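Local coordinates for Lin0012 protein (Listeria innocua, PDB 3K17) that probably transfers a phosphate from ATP to phosphomevalonate, as a GHMP-family kinase of the mevalonate route to isopentenyl diphosphate, at residues Y21-S26 with Y175-Q180; K14-G19 with N158-D163. All blocks are in the same frame, centred on the assembly; numbering follows the deposited sequence.

Contact 1. Residues Y21-S26 with Y175-Q180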
ATOM      1  N   TYR A  21      -9.536 -19.813  32.250  1.00 21.65           N
ATOM      2  CA  TYR A  21      -9.384 -20.563  31.008  1.00 23.42           C
ATOM      3  C   TYR A  21     -10.682 -21.244  30.622  1.00 22.57           C
ATOM      4  O   TYR A  21     -11.190 -21.028  29.525  1.00 21.09           O
ATOM      5  CB  TYR A  21      -8.235 -21.574  31.115  1.00 24.87           C
ATOM      6  CG  TYR A  21      -6.878 -20.923  30.933  1.00 27.15           C
ATOM      7  CD1 TYR A  21      -6.430 -20.546  29.663  1.00 27.66           C
ATOM      8  CD2 TYR A  21      -6.064 -20.633  32.030  1.00 25.42           C
ATOM      9  CE1 TYR A  21      -5.211 -19.897  29.490  1.00 27.26           C
ATOM     10  CE2 TYR A  21      -4.839 -19.983  31.868  1.00 26.21           C
ATOM     11  CZ  TYR A  21      -4.420 -19.617  30.596  1.00 28.07           C
ATOM     12  OH  TYR A  21      -3.216 -18.962  30.425  1.00 28.98           O
ATOM     13  N   ALA A  22     -11.235 -22.041  31.530  1.00 22.27           N
ATOM     14  CA  ALA A  22     -12.490 -22.726  31.253  1.00 22.49           C
ATOM     15  C   ALA A  22     -13.596 -21.687  31.092  1.00 22.65           C
ATOM     16  O   ALA A  22     -14.527 -21.856  30.298  1.00 22.58           O
ATOM     17  CB  ALA A  22     -12.829 -23.678  32.399  1.00 22.96           C
ATOM     18  N   VAL A  23     -13.475 -20.599  31.841  1.00 21.45           N
ATOM     19  CA  VAL A  23     -14.469 -19.544  31.817  1.00 19.84           C
ATOM     20  C   VAL A  23     -14.706 -18.939  30.430  1.00 21.94           C
ATOM     21  O   VAL A  23     -15.751 -18.340  30.196  1.00 21.01           O
ATOM     22  CB  VAL A  23     -14.113 -18.425  32.836  1.00 20.53           C
ATOM     23  CG1 VAL A  23     -12.903 -17.625  32.359  1.00 19.65           C
ATOM     24  CG2 VAL A  23     -15.313 -17.531  33.058  1.00 21.23           C
ATOM     25  N   VAL A  24     -13.761 -19.103  29.506  1.00 22.41           N
ATOM     26  CA  VAL A  24     -13.959 -18.552  28.169  1.00 25.01           C
ATOM     27  C   VAL A  24     -15.086 -19.312  27.477  1.00 24.21           C
ATOM     28  O   VAL A  24     -15.732 -18.792  26.576  1.00 24.64           O
ATOM     29  CB  VAL A  24     -12.672 -18.632  27.295  1.00 25.57           C
ATOM     30  CG1 VAL A  24     -11.502 -17.997  28.031  1.00 25.88           C
ATOM     31  CG2 VAL A  24     -12.357 -20.077  26.941  1.00 28.32           C
ATOM     32  N   GLU A  25     -15.326 -20.546  27.914  1.00 25.97           N
ATOM     33  CA  GLU A  25     -16.392 -21.363  27.337  1.00 23.90           C
ATOM     34  C   GLU A  25     -17.745 -20.852  27.813  1.00 25.05           C
ATOM     35  O   GLU A  25     -17.919 -20.534  28.992  1.00 23.75           O
ATOM     36  CB  GLU A  25     -16.230 -22.832  27.744  1.00 26.26           C
ATOM     37  CG  GLU A  25     -14.921 -23.493  27.295  1.00 27.85           C
ATOM     38  CD  GLU A  25     -14.695 -23.408  25.796  1.00 30.41           C
ATOM     39  OE1 GLU A  25     -15.686 -23.309  25.043  1.00 32.35           O
ATOM     40  OE2 GLU A  25     -13.524 -23.454  25.368  1.00 34.41           O
ATOM     41  N   SER A  26     -18.702 -20.780  26.892  1.00 24.61           N
ATOM     42  CA  SER A  26     -20.039 -20.302  27.209  1.00 25.46           C
ATOM     43  C   SER A  26     -20.647 -21.081  28.370  1.00 26.06           C
ATOM     44  O   SER A  26     -20.416 -22.275  28.518  1.00 25.37           O
ATOM     45  CB  SER A  26     -20.948 -20.426  25.981  1.00 26.02           C
ATOM     46  OG  SER A  26     -20.431 -19.684  24.886  1.00 31.85           O
ATOM     47  N   TYR A 175     -19.116 -15.448  38.185  1.00 21.04           N
ATOM     48  CA  TYR A 175     -19.464 -15.008  36.837  1.00 18.21           C
ATOM     49  C   TYR A 175     -19.677 -16.181  35.895  1.00 18.65           C
ATOM     50  O   TYR A 175     -18.812 -17.052  35.774  1.00 20.52           O
ATOM     51  CB  TYR A 175     -18.350 -14.125  36.269  1.00 15.85           C
ATOM     52  CG  TYR A 175     -18.581 -13.739  34.826  1.00 18.08           C
ATOM     53  CD1 TYR A 175     -19.542 -12.793  34.487  1.00 14.48           C
ATOM     54  CD2 TYR A 175     -17.864 -14.350  33.792  1.00 16.47           C
ATOM     55  CE1 TYR A 175     -19.792 -12.460  33.155  1.00 19.69           C
ATOM     56  CE2 TYR A 175     -18.109 -14.023  32.455  1.00 18.53           C
ATOM     57  CZ  TYR A 175     -19.074 -13.076  32.144  1.00 17.38           C
ATOM     58  OH  TYR A 175     -19.323 -12.743  30.829  1.00 16.14           O
ATOM     59  N   THR A 176     -20.822 -16.205  35.226  1.00 18.33           N
ATOM     60  CA  THR A 176     -21.114 -17.266  34.276  1.00 19.59           C
ATOM     61  C   THR A 176     -21.214 -16.670  32.878  1.00 20.41           C
ATOM     62  O   THR A 176     -22.139 -15.917  32.561  1.00 22.72           O
ATOM     63  CB  THR A 176     -22.420 -17.995  34.628  1.00 21.30           C
ATOM     64  OG1 THR A 176     -22.305 -18.550  35.942  1.00 19.06           O
ATOM     65  CG2 THR A 176     -22.689 -19.113  33.626  1.00 19.43           C
ATOM     66  N   THR A 177     -20.246 -17.034  32.050  1.00 22.84           N
ATOM     67  CA  THR A 177     -20.122 -16.540  30.687  1.00 22.48           C
ATOM     68  C   THR A 177     -21.357 -16.692  29.812  1.00 23.65           C
ATOM     69  O   THR A 177     -21.950 -17.765  29.734  1.00 25.08           O
ATOM     70  CB  THR A 177     -18.930 -17.226  29.988  1.00 21.37           C
ATOM     71  OG1 THR A 177     -17.790 -17.188  30.858  1.00 20.01           O
ATOM     72  CG2 THR A 177     -18.597 -16.516  28.673  1.00 20.95           C
ATOM     73  N   PHE A 178     -21.725 -15.602  29.145  1.00 21.78           N
ATOM     74  CA  PHE A 178     -22.872 -15.588  28.250  1.00 21.36           C
ATOM     75  C   PHE A 178     -22.560 -16.437  27.024  1.00 20.95           C
ATOM     76  O   PHE A 178     -21.416 -16.848  26.820  1.00 22.66           O
ATOM     77  CB  PHE A 178     -23.183 -14.147  27.834  1.00 21.00           C
ATOM     78  CG  PHE A 178     -22.015 -13.433  27.193  1.00 20.77           C
ATOM     79  CD1 PHE A 178     -21.685 -13.659  25.861  1.00 21.52           C
ATOM     80  CD2 PHE A 178     -21.251 -12.533  27.928  1.00 18.88           C
ATOM     81  CE1 PHE A 178     -20.603 -12.990  25.264  1.00 23.24           C
ATOM     82  CE2 PHE A 178     -20.167 -11.862  27.342  1.00 22.53           C
ATOM     83  CZ  PHE A 178     -19.846 -12.092  26.011  1.00 22.49           C
ATOM     84  N   ASP A 179     -23.574 -16.697  26.207  1.00 23.60           N
ATOM     85  CA  ASP A 179     -23.397 -17.501  25.004  1.00 23.64           C
ATOM     86  C   ASP A 179     -22.623 -16.695  23.964  1.00 24.08           C
ATOM     87  O   ASP A 179     -23.197 -15.898  23.224  1.00 20.40           O
ATOM     88  CB  ASP A 179     -24.757 -17.907  24.437  1.00 25.57           C
ATOM     89  CG  ASP A 179     -24.644 -18.981  23.375  1.00 26.97           C
ATOM     90  OD1 ASP A 179     -23.670 -18.953  22.594  1.00 23.27           O
ATOM     91  OD2 ASP A 179     -25.540 -19.848  23.317  1.00 31.73           O
ATOM     92  N   GLN A 180     -21.315 -16.928  23.923  1.00 25.50           N
ATOM     93  CA  GLN A 180     -20.393 -16.238  23.024  1.00 27.34           C
ATOM     94  C   GLN A 180     -20.787 -16.261  21.550  1.00 27.23           C
ATOM     95  O   GLN A 180     -20.830 -15.220  20.891  1.00 25.08           O
ATOM     96  CB  GLN A 180     -18.998 -16.842  23.178  1.00 30.41           C
ATOM     97  CG  GLN A 180     -18.402 -16.691  24.574  1.00 33.34           C
ATOM     98  CD  GLN A 180     -17.398 -15.553  24.660  1.00 32.24           C
ATOM     99  OE1 GLN A 180     -17.663 -14.449  24.209  1.00 37.01           O
ATOM    100  NE2 GLN A 180     -16.240 -15.825  25.248  1.00 33.97           N
TER

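Contact 2. Residues K14-G19 with N158-D163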
ATOM      1  N   LYS A  14      -9.329  -6.157  38.939  1.00 14.28           N
ATOM      2  CA  LYS A  14      -9.899  -7.479  39.179  1.00 16.28           C
ATOM      3  C   LYS A  14      -8.855  -8.573  39.288  1.00 17.46           C
ATOM      4  O   LYS A  14      -7.736  -8.440  38.800  1.00 16.11           O
ATOM      5  CB  LYS A  14     -10.856  -7.844  38.040  1.00 15.33           C
ATOM      6  CG  LYS A  14     -10.135  -8.086  36.692  1.00 15.46           C
ATOM      7  CD  LYS A  14      -9.771  -9.566  36.472  1.00 15.11           C
ATOM      8  CE  LYS A  14      -8.602  -9.741  35.496  1.00 15.67           C
ATOM      9  NZ  LYS A  14      -7.290  -9.415  36.159  1.00 19.05           N
ATOM     10  N   LEU A  15      -9.256  -9.669  39.915  1.00 17.11           N
ATOM     11  CA  LEU A  15      -8.404 -10.832  40.081  1.00 16.31           C
ATOM     12  C   LEU A  15      -9.251 -12.086  39.992  1.00 18.36           C
ATOM     13  O   LEU A  15     -10.210 -12.243  40.752  1.00 17.21           O
ATOM     14  CB  LEU A  15      -7.702 -10.802  41.444  1.00 18.08           C
ATOM     15  CG  LEU A  15      -6.446  -9.934  41.558  1.00 18.77           C
ATOM     16  CD1 LEU A  15      -5.955  -9.917  42.995  1.00 19.44           C
ATOM     17  CD2 LEU A  15      -5.365 -10.491  40.619  1.00 16.83           C
ATOM     18  N   TYR A  16      -8.918 -12.966  39.054  1.00 16.54           N
ATOM     19  CA  TYR A  16      -9.627 -14.229  38.944  1.00 17.32           C
ATOM     20  C   TYR A  16      -9.206 -15.019  40.171  1.00 18.80           C
ATOM     21  O   TYR A  16      -8.045 -14.954  40.590  1.00 17.26           O
ATOM     22  CB  TYR A  16      -9.200 -14.981  37.684  1.00 15.77           C
ATOM     23  CG  TYR A  16     -10.032 -14.643  36.470  1.00 17.25           C
ATOM     24  CD1 TYR A  16     -11.261 -15.267  36.254  1.00 16.35           C
ATOM     25  CD2 TYR A  16      -9.614 -13.671  35.562  1.00 14.40           C
ATOM     26  CE1 TYR A  16     -12.056 -14.936  35.172  1.00 17.07           C
ATOM     27  CE2 TYR A  16     -10.407 -13.327  34.468  1.00 17.25           C
ATOM     28  CZ  TYR A  16     -11.628 -13.964  34.283  1.00 18.86           C
ATOM     29  OH  TYR A  16     -12.428 -13.629  33.218  1.00 20.13           O
ATOM     30  N   VAL A  17     -10.143 -15.758  40.752  1.00 19.11           N
ATOM     31  CA  VAL A  17      -9.842 -16.554  41.937  1.00 18.31           C
ATOM     32  C   VAL A  17      -9.875 -18.039  41.586  1.00 19.94           C
ATOM     33  O   VAL A  17      -9.097 -18.818  42.119  1.00 20.24           O
ATOM     34  CB  VAL A  17     -10.848 -16.273  43.071  1.00 18.83           C
ATOM     35  CG1 VAL A  17     -10.560 -17.186  44.263  1.00 18.23           C
ATOM     36  CG2 VAL A  17     -10.758 -14.813  43.494  1.00 17.60           C
ATOM     37  N   ALA A  18     -10.764 -18.409  40.666  1.00 18.64           N
ATOM     38  CA  ALA A  18     -10.911 -19.790  40.229  1.00 20.81           C
ATOM     39  C   ALA A  18     -11.703 -19.864  38.924  1.00 19.75           C
ATOM     40  O   ALA A  18     -12.499 -18.982  38.628  1.00 19.78           O
ATOM     41  CB  ALA A  18     -11.631 -20.601  41.312  1.00 19.82           C
ATOM     42  N   GLY A  19     -11.474 -20.915  38.148  1.00 20.10           N
ATOM     43  CA  GLY A  19     -12.205 -21.091  36.904  1.00 21.30           C
ATOM     44  C   GLY A  19     -11.587 -20.490  35.655  1.00 22.13           C
ATOM     45  O   GLY A  19     -12.215 -20.510  34.593  1.00 20.45           O
ATOM     46  N   ASN A 158     -11.291 -11.872  22.022  1.00 22.63           N
ATOM     47  CA  ASN A 158     -11.507 -13.097  22.794  1.00 24.16           C
ATOM     48  C   ASN A 158     -11.684 -12.726  24.259  1.00 22.70           C
ATOM     49  O   ASN A 158     -11.685 -11.543  24.605  1.00 24.28           O
ATOM     50  CB  ASN A 158     -10.325 -14.063  22.635  1.00 26.29           C
ATOM     51  CG  ASN A 158      -8.993 -13.416  22.962  1.00 26.52           C
ATOM     52  OD1 ASN A 158      -8.836 -12.800  24.007  1.00 28.02           O
ATOM     53  ND2 ASN A 158      -8.030 -13.557  22.066  1.00 30.88           N
ATOM     54  N   GLY A 159     -11.836 -13.730  25.117  1.00 22.32           N
ATOM     55  CA  GLY A 159     -12.024 -13.474  26.534  1.00 19.86           C
ATOM     56  C   GLY A 159     -13.470 -13.707  26.955  1.00 21.72           C
ATOM     57  O   GLY A 159     -14.387 -13.654  26.129  1.00 19.32           O
ATOM     58  N   SER A 160     -13.674 -13.950  28.246  1.00 19.37           N
ATOM     59  CA  SER A 160     -15.001 -14.223  28.792  1.00 18.67           C
ATOM     60  C   SER A 160     -15.764 -12.991  29.245  1.00 18.42           C
ATOM     61  O   SER A 160     -16.979 -13.047  29.417  1.00 18.61           O
ATOM     62  CB  SER A 160     -14.874 -15.153  29.994  1.00 18.08           C
ATOM     63  OG  SER A 160     -14.229 -14.468  31.058  1.00 20.25           O
ATOM     64  N   CYS A 161     -15.047 -11.885  29.438  1.00 16.19           N
ATOM     65  CA  CYS A 161     -15.636 -10.653  29.933  1.00 16.65           C
ATOM     66  C   CYS A 161     -15.933 -10.775  31.431  1.00 16.11           C
ATOM     67  O   CYS A 161     -16.660  -9.969  31.994  1.00 15.84           O
ATOM     68  CB  CYS A 161     -16.907 -10.288  29.166  1.00 15.44           C
ATOM     69  SG  CYS A 161     -16.550  -9.616  27.520  1.00 19.41           S
ATOM     70  N   GLY A 162     -15.364 -11.796  32.066  1.00 18.06           N
ATOM     71  CA  GLY A 162     -15.536 -11.960  33.503  1.00 15.90           C
ATOM     72  C   GLY A 162     -14.818 -10.799  34.178  1.00 14.94           C
ATOM     73  O   GLY A 162     -15.212 -10.346  35.259  1.00 13.45           O
ATOM     74  N   ASP A 163     -13.756 -10.307  33.532  1.00 14.05           N
ATOM     75  CA  ASP A 163     -13.009  -9.180  34.067  1.00 12.20           C
ATOM     76  C   ASP A 163     -13.892  -7.941  34.015  1.00 12.79           C
ATOM     77  O   ASP A 163     -13.901  -7.143  34.944  1.00 12.22           O
ATOM     78  CB  ASP A 163     -11.696  -8.952  33.292  1.00 16.28           C
ATOM     79  CG  ASP A 163     -11.879  -8.937  31.779  1.00 18.04           C
ATOM     80  OD1 ASP A 163     -13.007  -9.140  31.276  1.00 18.04           O
ATOM     81  OD2 ASP A 163     -10.865  -8.717  31.088  1.00 20.90           O
TER

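Contact 1. Residues Y21-S26 with Y175-Q180
The side-chain amide nitrogen NE2 of Gln-180 serves two backbone carbonyls, those of Val-24 and Gly-159. Gln-180 NE2 lies 3.3 Å from Val-24 O, and the N-H points almost straight at the oxygen (175°). The donor sits in the carbonyl plane on a lone pair, and the oxygen lies close to the glutamine's own amide plane. Two bonds thus fix the rotation of this amide. The Gln-180 chain bends at chi2 (-101°), which swings the amide back to the loop. Gln-180 CG passes 3.6 Å from Ser-26 OG. Ser-26 OG also accepts the backbone N of Gln-180 at 3.1 Å, less straight than the first bond. Thr-177 CB packs 3.6 Å from Glu-25 O. Thr-177 OG1 is modelled so close to Val-23 O that the separation is doubtful. Val-23 CG2 touches the edge of the Tyr-175 ring at CD2, 4.1 Å away and near the ring plane. Tyr-175 OH itself bonds to Ser-160 O. This is an N-capped helix start: Asp-179 OD1 caps Trp-182 N at the head of helix 180-187, and Ser-26 takes the N-H of Gln-180 from a loop far off in sequence.

Contact 2. Residues K14-G19 with N158-D163
An ST turn at Ser-160 leads into helix 162-169, and Tyr-16 and Lys-14 of strand 7-18 pack against it. The turn and helix start belong to the N-terminal GHMP-kinase region of the chain. Ser-160 OG accepts Gly-162 N at 3.1 Å, which closes the turn. Ser-160 OG also meets Tyr-16 OH at 2.9 Å, in a weak hydrogen bond. It approaches the tyrosine at its edge, near the ring plane. Gly-162 has no side chain, and its CA comes within 3.5 Å of Tyr-16 OH. The other side-chain packing is made by methylenes. The Lys-14 chain runs past Asp-163. Lys-14 CG and CD each lie 3.8 Å from Asp-163 CB, and Lys-14 CE is only slightly farther from it. Bends at chi2 (92°) and chi4 (76°) keep these methylenes against the aspartate. Lys-14 NZ is 6.2 Å from Asp-163 OD2, so the pair forms no salt bridge. Cys-161 takes the N-cap position and rests on Ala-149 and Leu-153 of helix 141-156. Asp-163 touches His-152 of that helix. On the sheet side, Tyr-16 packs on Ala-30 and Leu-32 of the adjoining strand 29-35.

The two contacts adjoin, with centres about 9 Å apart. Contact 2 is buried near the middle of the chain, whereas contact 1 is partly buried and lies farther out. Both reach the same mixed sheet, and their segments alternate along the chain. Helix 162-169 of contact 2 leads into strand 172-176 of contact 1. The two also touch directly: Tyr-175 CD2 packs 3.3 Å from Gly-162 CA, and Val-23 O lies as close to Ser-160 CB. Their chemistry differs. Contact 1 joins a loop to a strand end and helix start through backbone carbonyls, a glutamine amide and hydroxyls. Contact 2 joins strand to turn and helix by one weak hydroxyl pair and methylene packing.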